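PDB 3UEB: DUF3194 domain-containing protein from Thermococcus onnurineus, which is of unknown function but folds as an alpha and beta protein of the UPF0440 family and assembles as a pair of identical subunits. Local coordinates for residues 45-50 against 68-73; 32-37 against 89-94; 10-15 against 63-68; 26-31 against 52-57. One frame throughout, in Å; residues are numbered along the deposited sequence.

Interaction 1. Residues 45-50 against 68-73; sequences SEVKDI and VYLEVP
K48 and D49 both present their backbone N-H groups to the carbonyl oxygen of E71. The bond from D49 N to E71 O is 3.2 Å long and fairly straight (162°), whereas the one from K48 N to the same oxygen, at 3.0 Å, is bent and weak. In return E71 N reaches D49 O at 2.8 Å. Two residues facing one make a classic beta bulge, placed where strand 49-56 begins to pair with strand 63-71 in their antiparallel hairpin. Beyond the bulge I50 and L70 form a non-hydrogen-bonded pair, their side chains turned to the helices.

On the other face K48, its CG opposite the backbone nitrogen (chi1 -179°) and its chain extended beyond, crosses E71 to set NZ 3.5 Å from OE2 in a salt bridge, and one water ties NZ, OE2 and V72 O together. The second carboxylate oxygen, E71 OE1, takes a 2.6 Å hydrogen bond from Y69 OH, which lies above the carboxylate plane. The Y69 ring also meets D49, whose OD2 lies in the ring plane at its edge, 3.3 Å from CE2. Without the phenol, as with an alanine here, E71 OE1 would probably lose its hydroxyl partner and the carboxylate be freer to turn. Farther out, D49 OD1 is hydrogen-bonded to N57 of the second subunit, whose strand continues the sheet, while V38 and F39 of helix 20-41 cover I50.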
loop_
_atom_site.group_PDB
_atom_site.type_symbol
_atom_site.label_atom_id
_atom_site.label_comp_id
_atom_site.label_asym_id
_atom_site.label_seq_id
_atom_site.Cartn_x
_atom_site.Cartn_y
_atom_site.Cartn_z
ATOM N N SER A 45 -19.437 -3.061 -5.223
ATOM C CA SER A 45 -20.302 -3.280 -4.078
ATOM C C SER A 45 -19.930 -4.501 -3.246
ATOM O O SER A 45 -20.269 -4.570 -2.067
ATOM C CB SER A 45 -21.748 -3.419 -4.538
ATOM O OG SER A 45 -21.934 -4.676 -5.163
ATOM N N GLU A 46 -19.247 -5.471 -3.845
ATOM C CA GLU A 46 -18.862 -6.668 -3.097
ATOM C C GLU A 46 -17.639 -6.421 -2.223
ATOM O O GLU A 46 -17.371 -7.185 -1.297
ATOM C CB GLU A 46 -18.592 -7.841 -4.046
ATOM C CG GLU A 46 -19.855 -8.476 -4.598
ATOM C CD GLU A 46 -19.578 -9.517 -5.671
ATOM O OE1 GLU A 46 -20.490 -10.320 -5.959
ATOM O OE2 GLU A 46 -18.458 -9.531 -6.232
ATOM N N VAL A 47 -16.887 -5.366 -2.519
ATOM C CA VAL A 47 -15.716 -5.056 -1.717
ATOM C C VAL A 47 -16.124 -4.066 -0.640
ATOM O O VAL A 47 -16.044 -2.854 -0.830
ATOM C CB VAL A 47 -14.579 -4.446 -2.565
ATOM C CG1 VAL A 47 -13.357 -4.189 -1.679
ATOM C CG2 VAL A 47 -14.217 -5.392 -3.709
ATOM N N LYS A 48 -16.576 -4.592 0.491
ATOM C CA LYS A 48 -16.999 -3.754 1.595
ATOM C C LYS A 48 -15.781 -3.070 2.219
ATOM O O LYS A 48 -15.809 -1.874 2.516
ATOM C CB LYS A 48 -17.732 -4.607 2.631
ATOM C CG LYS A 48 -18.258 -3.858 3.837
ATOM C CD LYS A 48 -19.089 -4.794 4.705
ATOM C CE LYS A 48 -19.515 -4.152 6.008
ATOM N NZ LYS A 48 -20.223 -5.140 6.887
ATOM N N ASP A 49 -14.705 -3.823 2.398
ATOM C CA ASP A 49 -13.504 -3.262 2.991
ATOM C C ASP A 49 -12.282 -4.053 2.589
ATOM O O ASP A 49 -12.222 -5.265 2.796
ATOM C CB ASP A 49 -13.605 -3.267 4.515
ATOM C CG ASP A 49 -12.445 -2.539 5.182
ATOM O OD1 ASP A 49 -12.395 -1.293 5.090
ATOM O OD2 ASP A 49 -11.586 -3.208 5.797
ATOM N N ILE A 50 -11.311 -3.363 1.998
ATOM C CA ILE A 50 -10.075 -4.000 1.609
ATOM C C ILE A 50 -8.902 -3.204 2.173
ATOM O O ILE A 50 -8.896 -1.967 2.146
ATOM C CB ILE A 50 -9.950 -4.127 0.069
ATOM C CG1 ILE A 50 -8.613 -4.783 -0.280
ATOM C CG2 ILE A 50 -10.095 -2.766 -0.604
ATOM C CD1 ILE A 50 -8.353 -4.897 -1.783
ATOM N N VAL A 68 -2.775 -8.719 3.858
ATOM C CA VAL A 68 -4.024 -8.522 3.135
ATOM C C VAL A 68 -5.229 -8.783 4.031
ATOM O O VAL A 68 -5.255 -9.762 4.782
ATOM C CB VAL A 68 -4.139 -9.483 1.919
ATOM C CG1 VAL A 68 -5.293 -9.049 1.024
ATOM C CG2 VAL A 68 -2.840 -9.519 1.147
ATOM N N TYR A 69 -6.216 -7.895 3.963
ATOM C CA TYR A 69 -7.445 -8.060 4.720
ATOM C C TYR A 69 -8.566 -7.724 3.748
ATOM O O TYR A 69 -8.552 -6.675 3.108
ATOM C CB TYR A 69 -7.515 -7.125 5.934
ATOM C CG TYR A 69 -8.869 -7.172 6.618
ATOM C CD1 TYR A 69 -9.211 -8.228 7.464
ATOM C CD2 TYR A 69 -9.838 -6.202 6.361
ATOM C CE1 TYR A 69 -10.480 -8.314 8.032
ATOM C CE2 TYR A 69 -11.110 -6.283 6.923
ATOM C CZ TYR A 69 -11.424 -7.339 7.756
ATOM O OH TYR A 69 -12.675 -7.423 8.326
ATOM N N LEU A 70 -9.537 -8.623 3.635
ATOM C CA LEU A 70 -10.640 -8.418 2.708
ATOM C C LEU A 70 -11.949 -8.817 3.343
ATOM O O LEU A 70 -12.046 -9.862 3.979
ATOM C CB LEU A 70 -10.417 -9.234 1.428
ATOM C CG LEU A 70 -11.527 -9.199 0.372
ATOM C CD1 LEU A 70 -11.865 -7.747 0.019
ATOM C CD2 LEU A 70 -11.070 -9.954 -0.874
ATOM N N GLU A 71 -12.956 -7.975 3.149
ATOM C CA GLU A 71 -14.269 -8.216 3.709
ATOM C C GLU A 71 -15.349 -7.943 2.668
ATOM O O GLU A 71 -15.295 -6.945 1.948
ATOM C CB GLU A 71 -14.467 -7.299 4.916
ATOM C CG GLU A 71 -15.570 -7.712 5.868
ATOM C CD GLU A 71 -15.776 -6.700 6.975
ATOM O OE1 GLU A 71 -14.769 -6.185 7.507
ATOM O OE2 GLU A 71 -16.943 -6.425 7.319
ATOM N N VAL A 72 -16.321 -8.842 2.577
ATOM C CA VAL A 72 -17.433 -8.661 1.649
ATOM C C VAL A 72 -18.704 -8.595 2.502
ATOM O O VAL A 72 -18.684 -8.988 3.668
ATOM C CB VAL A 72 -17.544 -9.839 0.640
ATOM C CG1 VAL A 72 -16.256 -9.968 -0.152
ATOM C CG2 VAL A 72 -17.852 -11.135 1.372
ATOM N N PRO A 73 -19.818 -8.084 1.944
ATOM C CA PRO A 73 -21.069 -8.002 2.715
ATOM C C PRO A 73 -21.479 -9.383 3.238
ATOM O O PRO A 73 -21.168 -10.403 2.619
ATOM C CB PRO A 73 -22.068 -7.452 1.700
ATOM C CG PRO A 73 -21.198 -6.604 0.806
ATOM C CD PRO A 73 -19.984 -7.485 0.608
HETATM O O HOH W 1 -19.245 -7.927 6.281
#

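Interaction 2. Residues 32-37 against 89-94; sequences ETIIDY and ERAYEI
The methyl CG2 of T33 and the CD1 end of I94 reach toward each other tip to tip, 3.3 Å apart, tighter than usual for two carbons. Chi1 of T33 (-68°, to OG1) puts the hydroxyl beside the backbone nitrogen and leaves CG2 opposite it, directed across the interface, where it also rests 3.6 Å from A91 CA. The hydroxyl is bonded back to L29 O within its own helix. Beside this pair, I34 lays CG1 against A91 CB at 3.9 Å.

Helices 20-41 and 80-104 pack here on the same side of the three-stranded sheet, their local axes 8.7 Å apart at closest approach and 135° between their directions. The small A91 lets the backbones come near, with T33 CA and A91 CA separated by 5.5 Å. I34 also reaches the sheet at I66 and V68.

Toward the outer side, Y37 and R90 cross at about a right angle. The bent R90 chain brings the guanidinium round so that one face covers the ring edge, with CZ 3.6 Å from Y37 CE1 and the two planes 81° apart. At the far end Y37 OH is hydrogen-bonded to E86, and the ring stacks with H41.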
loop_
_atom_site.group_PDB
_atom_site.type_symbol
_atom_site.label_atom_id
_atom_site.label_comp_id
_atom_site.label_asym_id
_atom_site.label_seq_id
_atom_site.Cartn_x
_atom_site.Cartn_y
_atom_site.Cartn_z
ATOM N N GLU A 32 -0.029 -3.763 -5.019
ATOM C CA GLU A 32 -0.935 -3.320 -6.065
ATOM C C GLU A 32 -1.416 -4.459 -6.959
ATOM O O GLU A 32 -2.509 -4.397 -7.516
ATOM C CB GLU A 32 -0.264 -2.196 -6.863
ATOM C CG GLU A 32 0.158 -1.054 -5.929
ATOM C CD GLU A 32 0.894 0.077 -6.621
ATOM O OE1 GLU A 32 1.287 -0.095 -7.796
ATOM O OE2 GLU A 32 1.082 1.137 -5.970
ATOM N N THR A 33 -0.609 -5.505 -7.098
ATOM C CA THR A 33 -1.041 -6.650 -7.890
ATOM C C THR A 33 -2.229 -7.250 -7.131
ATOM O O THR A 33 -3.223 -7.652 -7.724
ATOM C CB THR A 33 0.078 -7.718 -8.011
ATOM O OG1 THR A 33 1.155 -7.196 -8.809
ATOM C CG2 THR A 33 -0.460 -8.997 -8.654
ATOM N N ILE A 34 -2.116 -7.293 -5.810
ATOM C CA ILE A 34 -3.172 -7.844 -4.971
ATOM C C ILE A 34 -4.435 -6.980 -5.008
ATOM O O ILE A 34 -5.547 -7.509 -5.068
ATOM C CB ILE A 34 -2.680 -8.005 -3.518
ATOM C CG1 ILE A 34 -1.563 -9.056 -3.478
ATOM C CG2 ILE A 34 -3.837 -8.410 -2.608
ATOM C CD1 ILE A 34 -0.908 -9.240 -2.119
ATOM N N ILE A 35 -4.265 -5.659 -4.981
ATOM C CA ILE A 35 -5.405 -4.739 -5.025
ATOM C C ILE A 35 -6.109 -4.878 -6.375
ATOM O O ILE A 35 -7.337 -4.985 -6.450
ATOM C CB ILE A 35 -4.959 -3.263 -4.855
ATOM C CG1 ILE A 35 -4.305 -3.070 -3.491
ATOM C CG2 ILE A 35 -6.156 -2.323 -4.994
ATOM C CD1 ILE A 35 -3.595 -1.730 -3.347
ATOM N N ASP A 36 -5.322 -4.866 -7.443
ATOM C CA ASP A 36 -5.880 -5.004 -8.778
ATOM C C ASP A 36 -6.683 -6.292 -8.875
ATOM O O ASP A 36 -7.811 -6.294 -9.363
ATOM C CB ASP A 36 -4.765 -5.024 -9.834
ATOM C CG ASP A 36 -4.134 -3.661 -10.042
ATOM O OD1 ASP A 36 -4.668 -2.673 -9.491
ATOM O OD2 ASP A 36 -3.111 -3.579 -10.759
ATOM N N TYR A 37 -6.099 -7.386 -8.398
ATOM C CA TYR A 37 -6.768 -8.673 -8.468
ATOM C C TYR A 37 -8.127 -8.663 -7.785
ATOM O O TYR A 37 -9.095 -9.171 -8.328
ATOM C CB TYR A 37 -5.917 -9.768 -7.840
ATOM C CG TYR A 37 -6.281 -11.135 -8.351
ATOM C CD1 TYR A 37 -5.670 -11.653 -9.492
ATOM C CD2 TYR A 37 -7.252 -11.902 -7.715
ATOM C CE1 TYR A 37 -6.015 -12.907 -9.987
ATOM C CE2 TYR A 37 -7.610 -13.156 -8.205
ATOM C CZ TYR A 37 -6.986 -13.649 -9.341
ATOM O OH TYR A 37 -7.330 -14.882 -9.841
ATOM N N GLU A 89 -1.004 -15.561 -5.013
ATOM C CA GLU A 89 -0.240 -16.363 -5.967
ATOM C C GLU A 89 0.070 -15.520 -7.210
ATOM O O GLU A 89 1.178 -15.568 -7.738
ATOM C CB GLU A 89 -1.020 -17.627 -6.352
ATOM C CG GLU A 89 -1.084 -18.673 -5.233
ATOM C CD GLU A 89 0.287 -19.245 -4.869
ATOM O OE1 GLU A 89 0.604 -19.314 -3.657
ATOM O OE2 GLU A 89 1.043 -19.629 -5.790
ATOM N N ARG A 90 -0.908 -14.744 -7.669
ATOM C CA ARG A 90 -0.697 -13.885 -8.831
ATOM C C ARG A 90 0.438 -12.914 -8.528
ATOM O O ARG A 90 1.275 -12.648 -9.385
ATOM C CB ARG A 90 -1.965 -13.092 -9.165
ATOM C CG ARG A 90 -1.798 -12.127 -10.336
ATOM C CD ARG A 90 -1.392 -12.873 -11.602
ATOM N NE ARG A 90 -2.416 -13.826 -12.019
ATOM C CZ ARG A 90 -3.557 -13.488 -12.615
ATOM N NH1 ARG A 90 -3.821 -12.212 -12.870
ATOM N NH2 ARG A 90 -4.439 -14.424 -12.954
ATOM N N ALA A 91 0.455 -12.391 -7.301
ATOM C CA ALA A 91 1.491 -11.456 -6.880
ATOM C C ALA A 91 2.874 -12.107 -6.991
ATOM O O ALA A 91 3.772 -11.539 -7.591
ATOM C CB ALA A 91 1.231 -10.992 -5.453
ATOM N N TYR A 92 3.040 -13.297 -6.421
ATOM C CA TYR A 92 4.322 -14.011 -6.503
ATOM C C TYR A 92 4.781 -14.146 -7.959
ATOM O O TYR A 92 5.937 -13.871 -8.290
ATOM C CB TYR A 92 4.188 -15.419 -5.913
ATOM C CG TYR A 92 3.924 -15.467 -4.425
ATOM C CD1 TYR A 92 3.144 -16.478 -3.877
ATOM C CD2 TYR A 92 4.468 -14.519 -3.566
ATOM C CE1 TYR A 92 2.905 -16.548 -2.505
ATOM C CE2 TYR A 92 4.236 -14.577 -2.187
ATOM C CZ TYR A 92 3.451 -15.595 -1.669
ATOM O OH TYR A 92 3.199 -15.649 -0.319
ATOM N N GLU A 93 3.864 -14.585 -8.817
ATOM C CA GLU A 93 4.150 -14.775 -10.234
ATOM C C GLU A 93 4.636 -13.499 -10.903
ATOM O O GLU A 93 5.577 -13.512 -11.701
ATOM C CB GLU A 93 2.900 -15.261 -10.969
ATOM C CG GLU A 93 3.177 -15.684 -12.400
ATOM C CD GLU A 93 1.929 -15.716 -13.270
ATOM O OE1 GLU A 93 1.997 -16.319 -14.365
ATOM O OE2 GLU A 93 0.890 -15.135 -12.872
ATOM N N ILE A 94 3.980 -12.394 -10.583
ATOM C CA ILE A 94 4.337 -11.116 -11.170
ATOM C C ILE A 94 5.631 -10.609 -10.556
ATOM O O ILE A 94 6.485 -10.065 -11.261
ATOM C CB ILE A 94 3.179 -10.107 -10.987
ATOM C CG1 ILE A 94 2.002 -10.549 -11.866
ATOM C CG2 ILE A 94 3.627 -8.698 -11.341
ATOM C CD1 ILE A 94 0.707 -9.852 -11.566
#

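Interaction 3. Residues 10-15 against 63-68; sequences VIHIGL and DLEIEV
I11 and I66 lie side by side and point the same way, with I11 CG1 pressed to 3.5 Å from I66 CB, closer than carbons usually pack. The chi1 of I11, 67°, sets CG1 between backbone nitrogen and carbonyl carbon, leaning toward I66. I13 and L64 follow on the same helix-facing side, where Y92 covers I11 and I13.

Strands 6-14 and 63-71 are antiparallel neighbours, the latter the middle strand within this chain. Reciprocal bonds join the hydrogen-bonded pairs I11-I66 and I13-L64; the shortest, I13 N to L64 O, is 2.7 Å. On the opposite face H12 and E65 run alongside each other, ring and carboxylate stacked with planes 23° apart, and E65 OE1 sits 3.3 Å above the imidazole plane. A leucine in place of E65 would probably lose this flat stacking and leave H12 with no charged group over its ring. V10 CG2 meets E67 CG nearby, while E67 OE1 is salt-bridged to K8.

At the end D63 OD1 accepts L15 N at 3.0 Å on its anti side, and OD2 bridges to R58. The pairing thus separates an oily helix-facing side from a charged outer one, where a protonated H12 would probably be stabilised by E65.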
loop_
_atom_site.group_PDB
_atom_site.type_symbol
_atom_site.label_atom_id
_atom_site.label_comp_id
_atom_site.label_asym_id
_atom_site.label_seq_id
_atom_site.Cartn_x
_atom_site.Cartn_y
_atom_site.Cartn_z
ATOM N N VAL A 10 -1.020 -12.975 5.699
ATOM C CA VAL A 10 0.257 -12.303 5.921
ATOM C C VAL A 10 1.370 -13.091 5.254
ATOM O O VAL A 10 1.555 -14.274 5.542
ATOM C CB VAL A 10 0.591 -12.192 7.419
ATOM C CG1 VAL A 10 2.008 -11.661 7.596
ATOM C CG2 VAL A 10 -0.403 -11.281 8.104
ATOM N N ILE A 11 2.112 -12.441 4.364
ATOM C CA ILE A 11 3.202 -13.118 3.682
ATOM C C ILE A 11 4.535 -12.413 3.917
ATOM O O ILE A 11 4.620 -11.181 3.916
ATOM C CB ILE A 11 2.926 -13.235 2.163
ATOM C CG1 ILE A 11 2.942 -11.858 1.506
ATOM C CG2 ILE A 11 1.563 -13.892 1.936
ATOM C CD1 ILE A 11 2.656 -11.891 0.013
ATOM N N HIS A 12 5.571 -13.215 4.140
ATOM C CA HIS A 12 6.916 -12.714 4.383
ATOM C C HIS A 12 7.782 -13.015 3.176
ATOM O O HIS A 12 7.807 -14.142 2.682
ATOM C CB HIS A 12 7.498 -13.372 5.637
ATOM C CG HIS A 12 6.858 -12.910 6.911
ATOM N ND1 HIS A 12 7.204 -13.418 8.145
ATOM C CD2 HIS A 12 5.920 -11.962 7.144
ATOM C CE1 HIS A 12 6.508 -12.799 9.084
ATOM N NE2 HIS A 12 5.722 -11.911 8.503
ATOM N N ILE A 13 8.497 -12.005 2.698
ATOM C CA ILE A 13 9.336 -12.177 1.521
ATOM C C ILE A 13 10.770 -11.671 1.694
ATOM O O ILE A 13 11.001 -10.545 2.152
ATOM C CB ILE A 13 8.706 -11.461 0.305
ATOM C CG1 ILE A 13 7.291 -11.996 0.058
ATOM C CG2 ILE A 13 9.564 -11.679 -0.932
ATOM C CD1 ILE A 13 6.560 -11.323 -1.108
ATOM N N GLY A 14 11.729 -12.518 1.329
ATOM C CA GLY A 14 13.127 -12.138 1.403
ATOM C C GLY A 14 13.612 -11.832 -0.004
ATOM O O GLY A 14 13.365 -12.618 -0.916
ATOM N N LEU A 15 14.285 -10.696 -0.188
ATOM C CA LEU A 15 14.797 -10.294 -1.507
ATOM C C LEU A 15 16.240 -9.775 -1.393
ATOM O O LEU A 15 16.522 -8.605 -1.666
ATOM C CB LEU A 15 13.891 -9.209 -2.099
ATOM C CG LEU A 15 12.419 -9.616 -2.280
ATOM C CD1 LEU A 15 11.549 -8.380 -2.442
ATOM C CD2 LEU A 15 12.283 -10.540 -3.480
ATOM N N ASP A 63 12.651 -8.803 4.771
ATOM C CA ASP A 63 12.774 -7.654 3.870
ATOM C C ASP A 63 11.423 -7.013 3.635
ATOM O O ASP A 63 11.209 -5.841 3.957
ATOM C CB ASP A 63 13.344 -8.052 2.503
ATOM C CG ASP A 63 14.858 -7.974 2.454
ATOM O OD1 ASP A 63 15.437 -8.468 1.461
ATOM O OD2 ASP A 63 15.460 -7.416 3.398
ATOM N N LEU A 64 10.516 -7.795 3.061
ATOM C CA LEU A 64 9.193 -7.310 2.746
ATOM C C LEU A 64 8.112 -8.155 3.386
ATOM O O LEU A 64 8.203 -9.383 3.436
ATOM C CB LEU A 64 9.004 -7.286 1.226
ATOM C CG LEU A 64 7.623 -6.916 0.670
ATOM C CD1 LEU A 64 7.258 -5.467 1.037
ATOM C CD2 LEU A 64 7.649 -7.087 -0.837
ATOM N N GLU A 65 7.092 -7.481 3.893
ATOM C CA GLU A 65 5.968 -8.158 4.500
ATOM C C GLU A 65 4.725 -7.549 3.887
ATOM O O GLU A 65 4.621 -6.332 3.743
ATOM C CB GLU A 65 5.975 -7.991 6.023
ATOM C CG GLU A 65 7.206 -8.615 6.687
ATOM C CD GLU A 65 7.019 -8.895 8.173
ATOM O OE1 GLU A 65 7.946 -9.464 8.794
ATOM O OE2 GLU A 65 5.948 -8.551 8.722
ATOM N N ILE A 66 3.798 -8.407 3.485
ATOM C CA ILE A 66 2.562 -7.942 2.875
ATOM C C ILE A 66 1.406 -8.498 3.674
ATOM O O ILE A 66 1.347 -9.695 3.944
ATOM C CB ILE A 66 2.426 -8.432 1.429
ATOM C CG1 ILE A 66 3.511 -7.805 0.553
ATOM C CG2 ILE A 66 1.038 -8.114 0.907
ATOM C CD1 ILE A 66 3.423 -6.294 0.443
ATOM N N GLU A 67 0.486 -7.627 4.052
ATOM C CA GLU A 67 -0.658 -8.062 4.820
ATOM C C GLU A 67 -1.925 -7.717 4.058
ATOM O O GLU A 67 -2.121 -6.571 3.650
ATOM C CB GLU A 67 -0.646 -7.391 6.188
ATOM C CG GLU A 67 -1.685 -7.938 7.142
ATOM C CD GLU A 67 -1.352 -7.630 8.590
ATOM O OE1 GLU A 67 -2.184 -7.955 9.466
ATOM O OE2 GLU A 67 -0.255 -7.069 8.844
ATOM N N VAL A 68 -2.775 -8.719 3.858
ATOM C CA VAL A 68 -4.024 -8.522 3.135
ATOM C C VAL A 68 -5.229 -8.783 4.031
ATOM O O VAL A 68 -5.255 -9.762 4.782
ATOM C CB VAL A 68 -4.139 -9.483 1.919
ATOM C CG1 VAL A 68 -5.293 -9.049 1.024
ATOM C CG2 VAL A 68 -2.840 -9.519 1.147
#

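Interaction 4. Residues 26-31 against 52-57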
loop_
_atom_site.group_PDB
_atom_site.type_symbol
_atom_site.label_atom_id
_atom_site.label_comp_id
_atom_site.label_asym_id
_atom_site.label_seq_id
_atom_site.Cartn_x
_atom_site.Cartn_y
_atom_site.Cartn_z
ATOM N N ILE A 26 9.289 -3.378 -5.523
ATOM C CA ILE A 26 8.681 -4.700 -5.479
ATOM C C ILE A 26 7.534 -4.732 -4.475
ATOM O O ILE A 26 6.501 -5.350 -4.723
ATOM C CB ILE A 26 9.719 -5.784 -5.107
ATOM C CG1 ILE A 26 10.749 -5.912 -6.232
ATOM C CG2 ILE A 26 9.019 -7.125 -4.862
ATOM C CD1 ILE A 26 10.152 -6.330 -7.566
ATOM N N GLY A 27 7.721 -4.063 -3.345
ATOM C CA GLY A 27 6.680 -4.010 -2.340
ATOM C C GLY A 27 5.437 -3.406 -2.966
ATOM O O GLY A 27 4.324 -3.893 -2.758
ATOM N N GLU A 28 5.629 -2.342 -3.744
ATOM C CA GLU A 28 4.520 -1.676 -4.413
ATOM C C GLU A 28 3.905 -2.588 -5.476
ATOM O O GLU A 28 2.684 -2.672 -5.602
ATOM C CB GLU A 28 4.999 -0.374 -5.064
ATOM C CG GLU A 28 5.369 0.721 -4.081
ATOM C CD GLU A 28 5.946 1.955 -4.764
ATOM O OE1 GLU A 28 6.218 2.951 -4.065
ATOM O OE2 GLU A 28 6.132 1.929 -5.998
ATOM N N LEU A 29 4.750 -3.270 -6.240
ATOM C CA LEU A 29 4.261 -4.170 -7.284
ATOM C C LEU A 29 3.390 -5.269 -6.669
ATOM O O LEU A 29 2.309 -5.592 -7.177
ATOM C CB LEU A 29 5.440 -4.798 -8.034
ATOM C CG LEU A 29 5.107 -5.762 -9.180
ATOM C CD1 LEU A 29 4.204 -5.066 -10.205
ATOM C CD2 LEU A 29 6.399 -6.238 -9.847
ATOM N N ALA A 30 3.863 -5.821 -5.560
ATOM C CA ALA A 30 3.163 -6.887 -4.854
ATOM C C ALA A 30 1.802 -6.432 -4.347
ATOM O O ALA A 30 0.775 -7.014 -4.692
ATOM C CB ALA A 30 4.013 -7.370 -3.684
ATOM N N GLN A 31 1.810 -5.382 -3.529
ATOM C CA GLN A 31 0.594 -4.835 -2.943
ATOM C C GLN A 31 -0.459 -4.462 -3.977
ATOM O O GLN A 31 -1.636 -4.795 -3.831
ATOM C CB GLN A 31 0.919 -3.598 -2.110
ATOM C CG GLN A 31 -0.320 -2.934 -1.514
ATOM C CD GLN A 31 -0.164 -1.438 -1.371
ATOM O OE1 GLN A 31 0.368 -0.778 -2.261
ATOM N NE2 GLN A 31 -0.649 -0.891 -0.261
ATOM N N VAL A 52 -4.571 -3.463 2.238
ATOM C CA VAL A 52 -3.348 -4.120 1.846
ATOM C C VAL A 52 -2.166 -3.296 2.345
ATOM O O VAL A 52 -1.999 -2.122 1.998
ATOM C CB VAL A 52 -3.287 -4.293 0.329
ATOM C CG1 VAL A 52 -2.105 -5.175 -0.036
ATOM C CG2 VAL A 52 -4.596 -4.923 -0.168
ATOM N N THR A 53 -1.355 -3.934 3.173
ATOM C CA THR A 53 -0.203 -3.302 3.784
ATOM C C THR A 53 1.118 -3.807 3.240
ATOM O O THR A 53 1.271 -4.997 2.991
ATOM C CB THR A 53 -0.189 -3.583 5.297
ATOM O OG1 THR A 53 -1.439 -3.188 5.870
ATOM C CG2 THR A 53 0.949 -2.825 5.977
ATOM N N MET A 54 2.067 -2.898 3.047
ATOM C CA MET A 54 3.404 -3.297 2.629
ATOM C C MET A 54 4.318 -2.758 3.724
ATOM O O MET A 54 4.183 -1.605 4.154
ATOM C CB MET A 54 3.800 -2.717 1.261
ATOM C CG MET A 54 4.315 -1.280 1.260
ATOM S SD MET A 54 5.001 -0.829 -0.343
ATOM C CE MET A 54 3.494 -0.536 -1.215
ATOM N N ARG A 55 5.220 -3.609 4.198
ATOM C CA ARG A 55 6.162 -3.226 5.236
ATOM C C ARG A 55 7.581 -3.517 4.756
ATOM O O ARG A 55 7.915 -4.661 4.454
ATOM C CB ARG A 55 5.885 -4.014 6.522
ATOM C CG ARG A 55 6.898 -3.746 7.633
ATOM C CD ARG A 55 6.746 -4.715 8.803
ATOM N NE ARG A 55 7.709 -4.439 9.869
ATOM C CZ ARG A 55 7.924 -5.233 10.917
ATOM N NH1 ARG A 55 8.820 -4.893 11.838
ATOM N NH2 ARG A 55 7.250 -6.371 11.044
ATOM N N ILE A 56 8.411 -2.482 4.671
ATOM C CA ILE A 56 9.792 -2.662 4.237
ATOM C C ILE A 56 10.722 -2.435 5.425
ATOM O O ILE A 56 10.735 -1.363 6.032
ATOM C CB ILE A 56 10.169 -1.693 3.080
ATOM C CG1 ILE A 56 9.543 -2.167 1.759
ATOM C CG2 ILE A 56 11.685 -1.638 2.910
ATOM C CD1 ILE A 56 8.045 -1.990 1.666
ATOM N N ASN A 57 11.495 -3.460 5.758
ATOM C CA ASN A 57 12.416 -3.381 6.880
ATOM C C ASN A 57 13.484 -4.459 6.716
ATOM O O ASN A 57 13.353 -5.567 7.242
ATOM C CB ASN A 57 11.652 -3.597 8.190
ATOM C CG ASN A 57 12.509 -3.346 9.415
ATOM O OD1 ASN A 57 13.730 -3.549 9.390
ATOM N ND2 ASN A 57 11.873 -2.914 10.502
#
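The side-chain amide of Q31 is gripped from two directions: NE2 donates to V52 O at 2.9 Å, and OE1 accepts from NE2 of the Q31 of the second subunit. The bond to V52 is nearly straight (165°) and V52 O lies in the amide plane of Q31, yet the donor stands 47° above the plane of the V52 carbonyl. Both partners act to fix the rotation of the buried amide.

This is helix-on-sheet packing in an alpha and beta fold. Helix 20-41 lies along one face of the sheet, nearly antiparallel to strand 49-56, the local axes 8.5 Å apart. That strand is outermost within its own chain, but it pairs antiparallel with a strand of the second subunit, so the sheet continues through the dimer.

The aliphatic part of Q31 does a second job. CG, placed opposite the backbone nitrogen, lies against V52 CG1, at a separation (3.2 Å) short enough to be doubtful in detail.

M54 reaches from the strand between Q31 and the preceding helical turn, crossing Q31 at about a right angle. Its sulfur passes close to the backbone of G27, where a side chain would be crowded by M54 SD and I56 CD1. The bend at chi3 (78°) then brings the terminal methyl against E28, with CE 3.5 Å from E28 CA and 3.3 Å from Q31 OE1.

In the fold
Strand 63-71 connects interactions 1 and 3, which share V68 yet lie about 21 Å apart, centre to centre. Interactions 3 and 4 are closest, with centres about 7 Å apart: E67 O lies 2.8 Å from T53 N, a probable hydrogen bond, and L64 CD2 3.6 Å from G27 CA. Interaction 2 joins the two helices on one face of this sheet: I34 CD1 packs 3.8 Å from both I66 CG2 and V68 CG2, and I35 CG1 is equally near V52 CG2. Interactions 1, 2 and 4 touch the second subunit, whereas interaction 3 does not. Strand pairing (1 and 3), helix-helix packing (2) and helix-sheet packing (4) thus meet in one layered unit.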